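Local structure of berberine bridge enzyme-like protein (5D79) at residues F169-H174 / G180-G185; E265-I270 / I376-I381; T487-G492 / N502-L507. The protein is a secreted FAD-dependent oxidoreductase of the berberine bridge enzyme-like family, involved in adaptation to salt stress. All coordinates share one frame; numbering follows the deposited sequence.

Contact 1 is the deep one. Its centre lies about 6 Å from the centre of the chain, against FAD, and it joins the loop after strand 167-168 to helix 179-184. Contacts 2 and 3 lie further out, their centres about 27 and 22 Å from the chain centre, and each joins two helices. Contact 2 (helices 263-276 and 378-388) is still largely buried, though E378 is exposed, and touches through apolar carbons, including that glutamate's stem. Contact 3 (helices 488-500 and 504-514) is only partly buried and combines a ring contact with one charged hydrogen bond. Contact 1 mixes aromatic packing with a buried hydrogen bond from backbone N-H to glutamine oxygen. The three share no helix or strand.

Contact 1 of 3, residues F169-H174 / G180-G185; sequences FPAGIH and GGQFSG. With FAD (flavin-adenine dinucleotide), chain E.
Q182 leaves helix 179-184 with CG trans to the backbone N (chi1 -178°), and its chain stays extended through CD. This straight arm carries the amide across to the loop 169-174. There Q182 OE1 accepts the backbone N-H of G172 at 2.9 Å (N to OE1). The bond is nearly straight at the hydrogen, at 165°. The donor sits above the plane of the Q182 amide. The same oxygen lies 3.2 Å from A171 CB. G172 has no side chain, and the amide fits close against the backbone there.

F183 is turned the other way, with CG beside the backbone N. This brings its ring to F169 and A171. F183 CZ meets F169 CE2 at 3.5 Å, the two rings coming from opposite directions. Their planes are 35° apart, an oblique meeting. A171 CB touches the same F183 ring at CE1, 3.8 Å away. Helix 153-163 adds L156 to both phenylalanines, and the ring of W242 meets F183.

FAD completes the site. G181 N gives a hydrogen bond to FAD O1P at 3.0 Å. Q182 CG packs against the ribityl chain, 3.5 Å from FAD O2'. On the loop side, H174 places one ring face over the flavin. FAD C6 stands above the centre of that face, and H174 ND1 is 3.4 Å from FAD N5.

Helix 179-184 thus serves the PCMH-type FAD-binding domain twice. Near its start a backbone N-H holds a phosphate, and the helix dipole probably helps offset the negative charge. Q182, the next residue, accepts the G172 N-H with its buried amide oxygen. Y157 OH bonds to G172 O, so the loop leading to H174 is tied down through both the N-H and the C=O of G172.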
loop_
_atom_site.group_PDB
_atom_site.type_symbol
_atom_site.label_atom_id
_atom_site.label_comp_id
_atom_site.label_asym_id
_atom_site.label_seq_id
_atom_site.Cartn_x
_atom_site.Cartn_y
_atom_site.Cartn_z
ATOM N N PHE A 169 -12.534 -5.461 -7.911
ATOM C CA PHE A 169 -11.418 -4.634 -8.278
ATOM C C PHE A 169 -10.204 -5.132 -7.517
ATOM O O PHE A 169 -10.297 -5.419 -6.328
ATOM C CB PHE A 169 -11.693 -3.153 -8.002
ATOM C CG PHE A 169 -10.617 -2.257 -8.528
ATOM C CD1 PHE A 169 -10.538 -1.979 -9.882
ATOM C CD2 PHE A 169 -9.648 -1.738 -7.679
ATOM C CE1 PHE A 169 -9.525 -1.186 -10.381
ATOM C CE2 PHE A 169 -8.627 -0.935 -8.173
ATOM C CZ PHE A 169 -8.568 -0.658 -9.516
ATOM N N PRO A 170 -9.063 -5.256 -8.217
ATOM C CA PRO A 170 -7.834 -5.792 -7.634
ATOM C C PRO A 170 -7.048 -4.747 -6.832
ATOM O O PRO A 170 -6.222 -4.045 -7.402
ATOM C CB PRO A 170 -7.051 -6.244 -8.865
ATOM C CG PRO A 170 -7.471 -5.280 -9.928
ATOM C CD PRO A 170 -8.910 -4.965 -9.656
ATOM N N ALA A 171 -7.326 -4.633 -5.535
ATOM C CA ALA A 171 -6.549 -3.771 -4.642
ATOM C C ALA A 171 -6.189 -4.559 -3.386
ATOM O O ALA A 171 -6.361 -5.781 -3.361
ATOM C CB ALA A 171 -7.319 -2.509 -4.292
ATOM N N GLY A 172 -5.707 -3.875 -2.349
ATOM C CA GLY A 172 -5.231 -4.547 -1.150
ATOM C C GLY A 172 -6.301 -5.199 -0.291
ATOM O O GLY A 172 -7.508 -5.016 -0.515
ATOM N N ILE A 173 -5.881 -5.967 0.711
ATOM C CA ILE A 173 -6.875 -6.644 1.553
ATOM C C ILE A 173 -7.368 -5.797 2.733
ATOM O O ILE A 173 -8.394 -6.115 3.315
ATOM C CB ILE A 173 -6.352 -8.002 2.133
ATOM C CG1 ILE A 173 -5.349 -7.768 3.265
ATOM C CG2 ILE A 173 -5.801 -8.910 1.023
ATOM C CD1 ILE A 173 -4.876 -9.026 3.948
ATOM N N HIS A 174 -6.651 -4.732 3.083
ATOM C CA HIS A 174 -6.971 -3.970 4.291
ATOM C C HIS A 174 -7.932 -2.792 3.996
ATOM O O HIS A 174 -7.589 -1.850 3.281
ATOM C CB HIS A 174 -5.675 -3.486 4.959
ATOM C CG HIS A 174 -4.788 -4.597 5.449
ATOM N ND1 HIS A 174 -3.876 -5.240 4.638
ATOM C CD2 HIS A 174 -4.676 -5.177 6.668
ATOM C CE1 HIS A 174 -3.238 -6.164 5.334
ATOM N NE2 HIS A 174 -3.707 -6.149 6.569
ATOM N N GLY A 180 -6.006 6.777 -2.561
ATOM C CA GLY A 180 -5.067 7.812 -2.947
ATOM C C GLY A 180 -3.625 7.348 -2.889
ATOM O O GLY A 180 -2.914 7.373 -3.891
ATOM N N GLY A 181 -3.184 6.938 -1.709
ATOM C CA GLY A 181 -1.824 6.471 -1.540
ATOM C C GLY A 181 -1.603 5.104 -2.159
ATOM O O GLY A 181 -0.588 4.884 -2.832
ATOM N N GLN A 182 -2.547 4.187 -1.954
ATOM C CA GLN A 182 -2.338 2.808 -2.389
ATOM C C GLN A 182 -2.250 2.690 -3.920
ATOM O O GLN A 182 -1.351 2.036 -4.442
ATOM C CB GLN A 182 -3.442 1.882 -1.848
ATOM C CG GLN A 182 -3.214 0.421 -2.247
ATOM C CD GLN A 182 -4.268 -0.555 -1.738
ATOM O OE1 GLN A 182 -5.107 -1.016 -2.500
ATOM N NE2 GLN A 182 -4.199 -0.905 -0.461
ATOM N N PHE A 183 -3.173 3.325 -4.638
ATOM C CA PHE A 183 -3.203 3.177 -6.091
ATOM C C PHE A 183 -2.022 3.918 -6.716
ATOM O O PHE A 183 -1.462 3.457 -7.699
ATOM C CB PHE A 183 -4.518 3.689 -6.708
ATOM C CG PHE A 183 -5.746 2.879 -6.345
ATOM C CD1 PHE A 183 -5.725 1.935 -5.319
ATOM C CD2 PHE A 183 -6.932 3.066 -7.043
ATOM C CE1 PHE A 183 -6.871 1.199 -4.989
ATOM C CE2 PHE A 183 -8.079 2.331 -6.725
ATOM C CZ PHE A 183 -8.044 1.395 -5.694
ATOM N N SER A 184 -1.634 5.059 -6.148
ATOM C CA SER A 184 -0.510 5.820 -6.706
ATOM C C SER A 184 0.842 5.130 -6.451
ATOM O O SER A 184 1.849 5.510 -7.045
ATOM C CB SER A 184 -0.485 7.263 -6.161
ATOM O OG SER A 184 -0.047 7.350 -4.809
ATOM N N GLY A 185 0.846 4.111 -5.593
ATOM C CA GLY A 185 2.051 3.356 -5.285
ATOM C C GLY A 185 2.048 1.921 -5.800
ATOM O O GLY A 185 2.968 1.158 -5.514
HETATM P PA FAD E . -1.613 8.014 2.985
HETATM O O1A FAD E . -0.697 8.162 4.173
HETATM O O2A FAD E . -2.820 8.921 3.057
HETATM O O5B FAD E . -0.773 8.242 1.623
HETATM C C5B FAD E . 0.488 7.620 1.423
HETATM C C4B FAD E . 1.357 8.360 0.397
HETATM O O4B FAD E . 0.582 8.645 -0.754
HETATM C C3B FAD E . 1.861 9.685 0.951
HETATM O O3B FAD E . 3.164 9.970 0.487
HETATM C C2B FAD E . 0.855 10.684 0.408
HETATM O O2B FAD E . 1.405 11.980 0.254
HETATM C C1B FAD E . 0.414 10.045 -0.905
HETATM N N9A FAD E . -0.975 10.360 -1.306
HETATM C C8A FAD E . -2.155 9.996 -0.697
HETATM N N7A FAD E . -3.186 10.494 -1.427
HETATM C C5A FAD E . -2.686 11.167 -2.491
HETATM C C6A FAD E . -3.272 11.865 -3.547
HETATM N N6A FAD E . -4.573 11.767 -3.790
HETATM N N1A FAD E . -2.470 12.458 -4.503
HETATM C C2A FAD E . -1.099 12.353 -4.418
HETATM N N3A FAD E . -0.526 11.664 -3.367
HETATM C C4A FAD E . -1.299 11.081 -2.423
HETATM N N1 FAD E . -0.331 -2.164 0.467
HETATM C C2 FAD E . -0.460 -3.211 -0.429
HETATM O O2 FAD E . -0.393 -3.007 -1.647
HETATM N N3 FAD E . -0.686 -4.495 0.053
HETATM C C4 FAD E . -0.780 -4.748 1.412
HETATM O O4 FAD E . -1.094 -5.875 1.795
HETATM C C4X FAD E . -0.672 -3.685 2.310
HETATM N N5 FAD E . -0.893 -3.871 3.666
HETATM C C5X FAD E . -1.085 -2.767 4.483
HETATM C C6 FAD E . -1.553 -2.906 5.789
HETATM C C7 FAD E . -1.734 -1.785 6.603
HETATM C C7M FAD E . -2.227 -1.949 8.009
HETATM C C8 FAD E . -1.490 -0.507 6.096
HETATM C C8M FAD E . -1.652 0.712 6.956
HETATM C C9 FAD E . -1.020 -0.368 4.795
HETATM C C9A FAD E . -0.769 -1.494 4.005
HETATM N N10 FAD E . -0.267 -1.363 2.719
HETATM C C10 FAD E . -0.477 -2.388 1.818
HETATM C "C1'" FAD E . 0.417 -0.100 2.294
HETATM C "C2'" FAD E . -0.521 0.926 1.689
HETATM O "O2'" FAD E . -1.016 0.433 0.463
HETATM C "C3'" FAD E . 0.270 2.214 1.493
HETATM O "O3'" FAD E . 0.626 2.714 2.764
HETATM C "C4'" FAD E . -0.539 3.283 0.801
HETATM O "O4'" FAD E . 0.321 4.203 0.182
HETATM C "C5'" FAD E . -1.332 4.055 1.831
HETATM O "O5'" FAD E . -2.327 4.802 1.169
HETATM P P FAD E . -3.234 5.777 2.061
HETATM O O1P FAD E . -4.027 6.697 1.171
HETATM O O2P FAD E . -4.139 4.987 2.974
HETATM O O3P FAD E . -2.075 6.471 2.943
#

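Contact 2 of 3, residues E265-I270 / I376-I381; sequences EAVRII and IPEAAI
E378 meets V267 with its aliphatic stem and not with its flat carboxylate: E378 CG lies 3.7 Å from V267 CG1. The two side chains cross at about a right angle. The other flat group, the guanidinium of R268, belongs to the outer side of helix 263-276. E265 CG lies in its plane at the edge. R268 NH2 also forms a salt bridge with E265 OE1 at 3.5 Å, one turn along the same helix.

The centre of the contact is I381. It holds CG2 trans to the backbone N (chi1 of -62° for CG1), which turns this methyl to helix 263-276. I381 CG2 sits 4.0 Å from V267 CG1, and the other V267 methyl is equally near. I381 CG2 is also 4.0 Å from I270 CG2. I381 CD1 reaches that same I270 methyl. V267 and I270 each run past I381 in the opposite direction, so the branches lie alongside one another. The atoms that touch are all carbon; the E378 carboxylate stays at the exposed margin.

Beyond it, I376 N donates to Q274 OE1, which ties the chain just before helix 378-388 to helix 263-276. A266 touches W385. I270 also packs on A300 and F302 of strand 298-306, part of a seven-stranded antiparallel sheet. Two helices packed together beside such a sheet are consistent with the substrate-binding domain of VAO/PCMH-type flavoproteins.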
loop_
_atom_site.group_PDB
_atom_site.type_symbol
_atom_site.label_atom_id
_atom_site.label_comp_id
_atom_site.label_asym_id
_atom_site.label_seq_id
_atom_site.Cartn_x
_atom_site.Cartn_y
_atom_site.Cartn_z
ATOM N N GLU A 265 7.342 -30.035 9.599
ATOM C CA GLU A 265 6.411 -30.268 8.507
ATOM C C GLU A 265 6.180 -28.990 7.707
ATOM O O GLU A 265 6.161 -29.020 6.479
ATOM C CB GLU A 265 5.083 -30.811 9.035
ATOM C CG GLU A 265 4.235 -31.484 7.966
ATOM C CD GLU A 265 2.751 -31.544 8.317
ATOM O OE1 GLU A 265 1.931 -31.763 7.388
ATOM O OE2 GLU A 265 2.411 -31.369 9.516
ATOM N N ALA A 266 6.015 -27.871 8.415
ATOM C CA ALA A 266 5.733 -26.573 7.792
ATOM C C ALA A 266 6.881 -26.054 6.923
ATOM O O ALA A 266 6.646 -25.446 5.880
ATOM C CB ALA A 266 5.395 -25.552 8.854
ATOM N N VAL A 267 8.116 -26.284 7.365
ATOM C CA VAL A 267 9.302 -25.870 6.619
ATOM C C VAL A 267 9.363 -26.663 5.316
ATOM O O VAL A 267 9.683 -26.123 4.256
ATOM C CB VAL A 267 10.604 -26.070 7.449
ATOM C CG1 VAL A 267 11.846 -25.930 6.574
ATOM C CG2 VAL A 267 10.667 -25.088 8.615
ATOM N N ARG A 268 9.030 -27.945 5.413
ATOM C CA ARG A 268 8.945 -28.846 4.265
ATOM C C ARG A 268 7.985 -28.326 3.187
ATOM O O ARG A 268 8.294 -28.330 1.989
ATOM C CB ARG A 268 8.500 -30.220 4.758
ATOM C CG ARG A 268 8.446 -31.313 3.718
ATOM C CD ARG A 268 7.888 -32.598 4.340
ATOM N NE ARG A 268 6.578 -32.366 4.944
ATOM C CZ ARG A 268 5.439 -32.371 4.263
ATOM N NH1 ARG A 268 5.443 -32.606 2.956
ATOM N NH2 ARG A 268 4.294 -32.142 4.884
ATOM N N ILE A 269 6.826 -27.868 3.647
ATOM C CA ILE A 269 5.740 -27.375 2.808
ATOM C C ILE A 269 6.057 -25.996 2.215
ATOM O O ILE A 269 5.724 -25.698 1.065
ATOM C CB ILE A 269 4.428 -27.321 3.630
ATOM C CG1 ILE A 269 3.946 -28.741 3.937
ATOM C CG2 ILE A 269 3.358 -26.509 2.924
ATOM C CD1 ILE A 269 2.901 -28.797 4.993
ATOM N N ILE A 270 6.709 -25.157 3.010
ATOM C CA ILE A 270 7.125 -23.840 2.542
ATOM C C ILE A 270 8.159 -23.965 1.406
ATOM O O ILE A 270 8.084 -23.245 0.406
ATOM C CB ILE A 270 7.687 -22.991 3.714
ATOM C CG1 ILE A 270 6.551 -22.621 4.698
ATOM C CG2 ILE A 270 8.377 -21.747 3.181
ATOM C CD1 ILE A 270 6.987 -22.292 6.142
ATOM N N ILE A 376 14.725 -19.561 -1.504
ATOM C CA ILE A 376 15.667 -19.461 -0.405
ATOM C C ILE A 376 15.859 -20.851 0.181
ATOM O O ILE A 376 14.948 -21.683 0.118
ATOM C CB ILE A 376 15.181 -18.485 0.672
ATOM C CG1 ILE A 376 14.080 -19.136 1.516
ATOM C CG2 ILE A 376 14.720 -17.192 0.015
ATOM C CD1 ILE A 376 13.529 -18.273 2.607
ATOM N N PRO A 377 17.055 -21.119 0.728
ATOM C CA PRO A 377 17.367 -22.443 1.273
ATOM C C PRO A 377 16.549 -22.807 2.505
ATOM O O PRO A 377 16.107 -21.926 3.238
ATOM C CB PRO A 377 18.849 -22.329 1.641
ATOM C CG PRO A 377 19.086 -20.890 1.813
ATOM C CD PRO A 377 18.224 -20.228 0.783
ATOM N N GLU A 378 16.376 -24.108 2.715
ATOM C CA GLU A 378 15.688 -24.638 3.881
ATOM C C GLU A 378 16.227 -23.992 5.146
ATOM O O GLU A 378 15.472 -23.694 6.065
ATOM C CB GLU A 378 15.859 -26.154 3.945
ATOM C CG GLU A 378 15.162 -26.824 5.119
ATOM C CD GLU A 378 15.450 -28.321 5.199
ATOM O OE1 GLU A 378 16.586 -28.735 4.852
ATOM O OE2 GLU A 378 14.538 -29.079 5.612
ATOM N N ALA A 379 17.539 -23.766 5.164
ATOM C CA ALA A 379 18.226 -23.123 6.277
ATOM C C ALA A 379 17.706 -21.709 6.530
ATOM O O ALA A 379 17.572 -21.288 7.681
ATOM C CB ALA A 379 19.721 -23.092 6.019
ATOM N N ALA A 380 17.425 -20.970 5.462
ATOM C CA ALA A 380 16.882 -19.631 5.612
ATOM C C ALA A 380 15.489 -19.689 6.230
ATOM O O ALA A 380 15.139 -18.882 7.099
ATOM C CB ALA A 380 16.837 -18.919 4.280
ATOM N N ILE A 381 14.692 -20.648 5.777
ATOM C CA ILE A 381 13.320 -20.787 6.256
ATOM C C ILE A 381 13.271 -21.101 7.760
ATOM O O ILE A 381 12.445 -20.549 8.499
ATOM C CB ILE A 381 12.560 -21.874 5.457
ATOM C CG1 ILE A 381 12.489 -21.479 3.987
ATOM C CG2 ILE A 381 11.143 -22.055 5.991
ATOM C CD1 ILE A 381 12.235 -22.639 3.074
#

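Contact 3 of 3, residues T487-G492 / N502-L507; sequences TKYEEG and NNFERL
Y489 and E505 make the polar part of this contact. Y489 OH donates to E505 OE2 at 2.7 Å. The hydroxyl meets the syn side of that oxygen, 17° out of the carboxylate plane. The other oxygen, E505 OE1, is further from Y489 OH, at 3.3 Å. The side chains cross at about a right angle, with ring and carboxylate planes 58° apart. A bend in the E505 chain at chi2 (-58°) folds the carboxylate back to the tyrosine. E505 OE1 also forms a salt bridge with R509 NH1, one turn further along the helix. Its two oxygens therefore serve different partners, and the positive charge of R509 probably helps keep the carboxylate ionised.

These groups link two consecutive helices, 488-500 and 504-514, joined by a short turn within the C-terminal BBE (berberine and berberine-like) family region. T487 occupies the N-cap position of the first. Y489 lies on its first turn, and F504 and E505 lie near the start of the second.

The apolar part sits beside the polar one. F504 has CG trans to its backbone N, and its ring extends to the first helix. F504 CE2 touches Y489 CE1 at 4.1 Å, obliquely. The far end of the ring reaches the backbone of G492: F504 CZ is 3.9 Å from G492 O. K493, the next residue, packs on both F504 and E505.

Within the first helix G492 N bonds to K488 O at 2.7 Å. Outside the pair, P527 touches F504 and N530 touches Y489, both from the C-terminal end of the chain.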
loop_
_atom_site.group_PDB
_atom_site.type_symbol
_atom_site.label_atom_id
_atom_site.label_comp_id
_atom_site.label_asym_id
_atom_site.label_seq_id
_atom_site.Cartn_x
_atom_site.Cartn_y
_atom_site.Cartn_z
ATOM N N THR A 487 23.525 17.041 -5.570
ATOM C CA THR A 487 22.197 17.288 -6.102
ATOM C C THR A 487 21.202 16.279 -5.565
ATOM O O THR A 487 21.579 15.214 -5.078
ATOM C CB THR A 487 22.186 17.229 -7.640
ATOM O OG1 THR A 487 22.838 16.027 -8.075
ATOM C CG2 THR A 487 22.896 18.452 -8.227
ATOM N N LYS A 488 19.927 16.616 -5.655
ATOM C CA LYS A 488 18.910 15.687 -5.224
ATOM C C LYS A 488 18.898 14.469 -6.130
ATOM O O LYS A 488 18.635 13.369 -5.665
ATOM C CB LYS A 488 17.544 16.357 -5.192
ATOM C CG LYS A 488 17.452 17.426 -4.135
ATOM C CD LYS A 488 16.025 17.913 -3.962
ATOM C CE LYS A 488 15.090 16.795 -3.530
ATOM N NZ LYS A 488 13.732 17.322 -3.216
ATOM N N TYR A 489 19.210 14.651 -7.409
ATOM C CA TYR A 489 19.195 13.522 -8.336
ATOM C C TYR A 489 20.124 12.395 -7.894
ATOM O O TYR A 489 19.746 11.225 -7.932
ATOM C CB TYR A 489 19.578 13.951 -9.762
ATOM C CG TYR A 489 19.824 12.765 -10.684
ATOM C CD1 TYR A 489 18.770 12.123 -11.320
ATOM C CD2 TYR A 489 21.112 12.273 -10.895
ATOM C CE1 TYR A 489 18.994 11.028 -12.152
ATOM C CE2 TYR A 489 21.346 11.178 -11.718
ATOM C CZ TYR A 489 20.283 10.561 -12.342
ATOM O OH TYR A 489 20.511 9.477 -13.151
ATOM N N GLU A 490 21.344 12.738 -7.498
ATOM C CA GLU A 490 22.318 11.713 -7.145
ATOM C C GLU A 490 21.970 11.081 -5.798
ATOM O O GLU A 490 22.211 9.892 -5.579
ATOM C CB GLU A 490 23.742 12.287 -7.128
ATOM C CG GLU A 490 24.244 12.817 -8.487
ATOM C CD GLU A 490 24.564 11.723 -9.524
ATOM O OE1 GLU A 490 24.411 10.516 -9.213
ATOM O OE2 GLU A 490 24.976 12.079 -10.656
ATOM N N GLU A 491 21.375 11.860 -4.902
ATOM C CA GLU A 491 21.022 11.331 -3.592
ATOM C C GLU A 491 19.754 10.480 -3.672
ATOM O O GLU A 491 19.649 9.434 -3.038
ATOM C CB GLU A 491 20.843 12.470 -2.580
ATOM C CG GLU A 491 21.067 12.041 -1.135
ATOM C CD GLU A 491 20.922 13.183 -0.151
ATOM O OE1 GLU A 491 20.509 14.285 -0.566
ATOM O OE2 GLU A 491 21.219 12.973 1.043
ATOM N N GLY A 492 18.792 10.938 -4.462
ATOM C CA GLY A 492 17.523 10.248 -4.600
ATOM C C GLY A 492 17.600 8.995 -5.450
ATOM O O GLY A 492 16.740 8.119 -5.360
ATOM N N ASN A 502 14.620 -0.043 -13.183
ATOM C CA ASN A 502 14.919 0.624 -14.456
ATOM C C ASN A 502 13.917 1.717 -14.823
ATOM O O ASN A 502 14.126 2.471 -15.772
ATOM C CB ASN A 502 14.997 -0.403 -15.583
ATOM C CG ASN A 502 16.056 -1.452 -15.326
ATOM O OD1 ASN A 502 17.174 -1.128 -14.950
ATOM N ND2 ASN A 502 15.699 -2.719 -15.496
ATOM N N ASN A 503 12.833 1.803 -14.059
ATOM C CA ASN A 503 11.810 2.814 -14.284
ATOM C C ASN A 503 12.153 4.156 -13.656
ATOM O O ASN A 503 11.448 5.141 -13.875
ATOM C CB ASN A 503 10.464 2.340 -13.735
ATOM C CG ASN A 503 9.798 1.299 -14.613
ATOM O OD1 ASN A 503 10.024 1.247 -15.833
ATOM N ND2 ASN A 503 8.944 0.482 -14.004
ATOM N N PHE A 504 13.216 4.197 -12.860
ATOM C CA PHE A 504 13.556 5.417 -12.130
ATOM C C PHE A 504 13.876 6.611 -13.047
ATOM O O PHE A 504 13.434 7.728 -12.778
ATOM C CB PHE A 504 14.733 5.166 -11.186
ATOM C CG PHE A 504 15.208 6.406 -10.462
ATOM C CD1 PHE A 504 14.435 6.973 -9.447
ATOM C CD2 PHE A 504 16.424 7.001 -10.790
ATOM C CE1 PHE A 504 14.868 8.109 -8.776
ATOM C CE2 PHE A 504 16.861 8.133 -10.129
ATOM C CZ PHE A 504 16.081 8.692 -9.117
ATOM N N GLU A 505 14.620 6.374 -14.129
ATOM C CA GLU A 505 15.020 7.465 -15.018
ATOM C C GLU A 505 13.815 8.114 -15.684
ATOM O O GLU A 505 13.725 9.339 -15.725
ATOM C CB GLU A 505 16.012 6.978 -16.070
ATOM C CG GLU A 505 17.375 6.626 -15.485
ATOM C CD GLU A 505 18.065 7.787 -14.741
ATOM O OE1 GLU A 505 17.877 8.971 -15.117
ATOM O OE2 GLU A 505 18.806 7.494 -13.775
ATOM N N ARG A 506 12.875 7.306 -16.176
ATOM C CA ARG A 506 11.658 7.863 -16.773
ATOM C C ARG A 506 10.867 8.725 -15.780
ATOM O O ARG A 506 10.458 9.841 -16.113
ATOM C CB ARG A 506 10.752 6.763 -17.328
ATOM C CG ARG A 506 9.518 7.343 -18.005
ATOM C CD ARG A 506 8.618 6.315 -18.672
ATOM N NE ARG A 506 7.515 6.992 -19.352
ATOM C CZ ARG A 506 6.473 6.384 -19.909
ATOM N NH1 ARG A 506 6.376 5.067 -19.883
ATOM N NH2 ARG A 506 5.527 7.104 -20.492
ATOM N N LEU A 507 10.659 8.204 -14.570
ATOM C CA LEU A 507 9.961 8.931 -13.514
ATOM C C LEU A 507 10.578 10.318 -13.298
ATOM O O LEU A 507 9.857 11.309 -13.146
ATOM C CB LEU A 507 9.987 8.129 -12.209
ATOM C CG LEU A 507 9.027 6.948 -12.138
ATOM C CD1 LEU A 507 9.475 5.958 -11.084
ATOM C CD2 LEU A 507 7.613 7.445 -11.864
#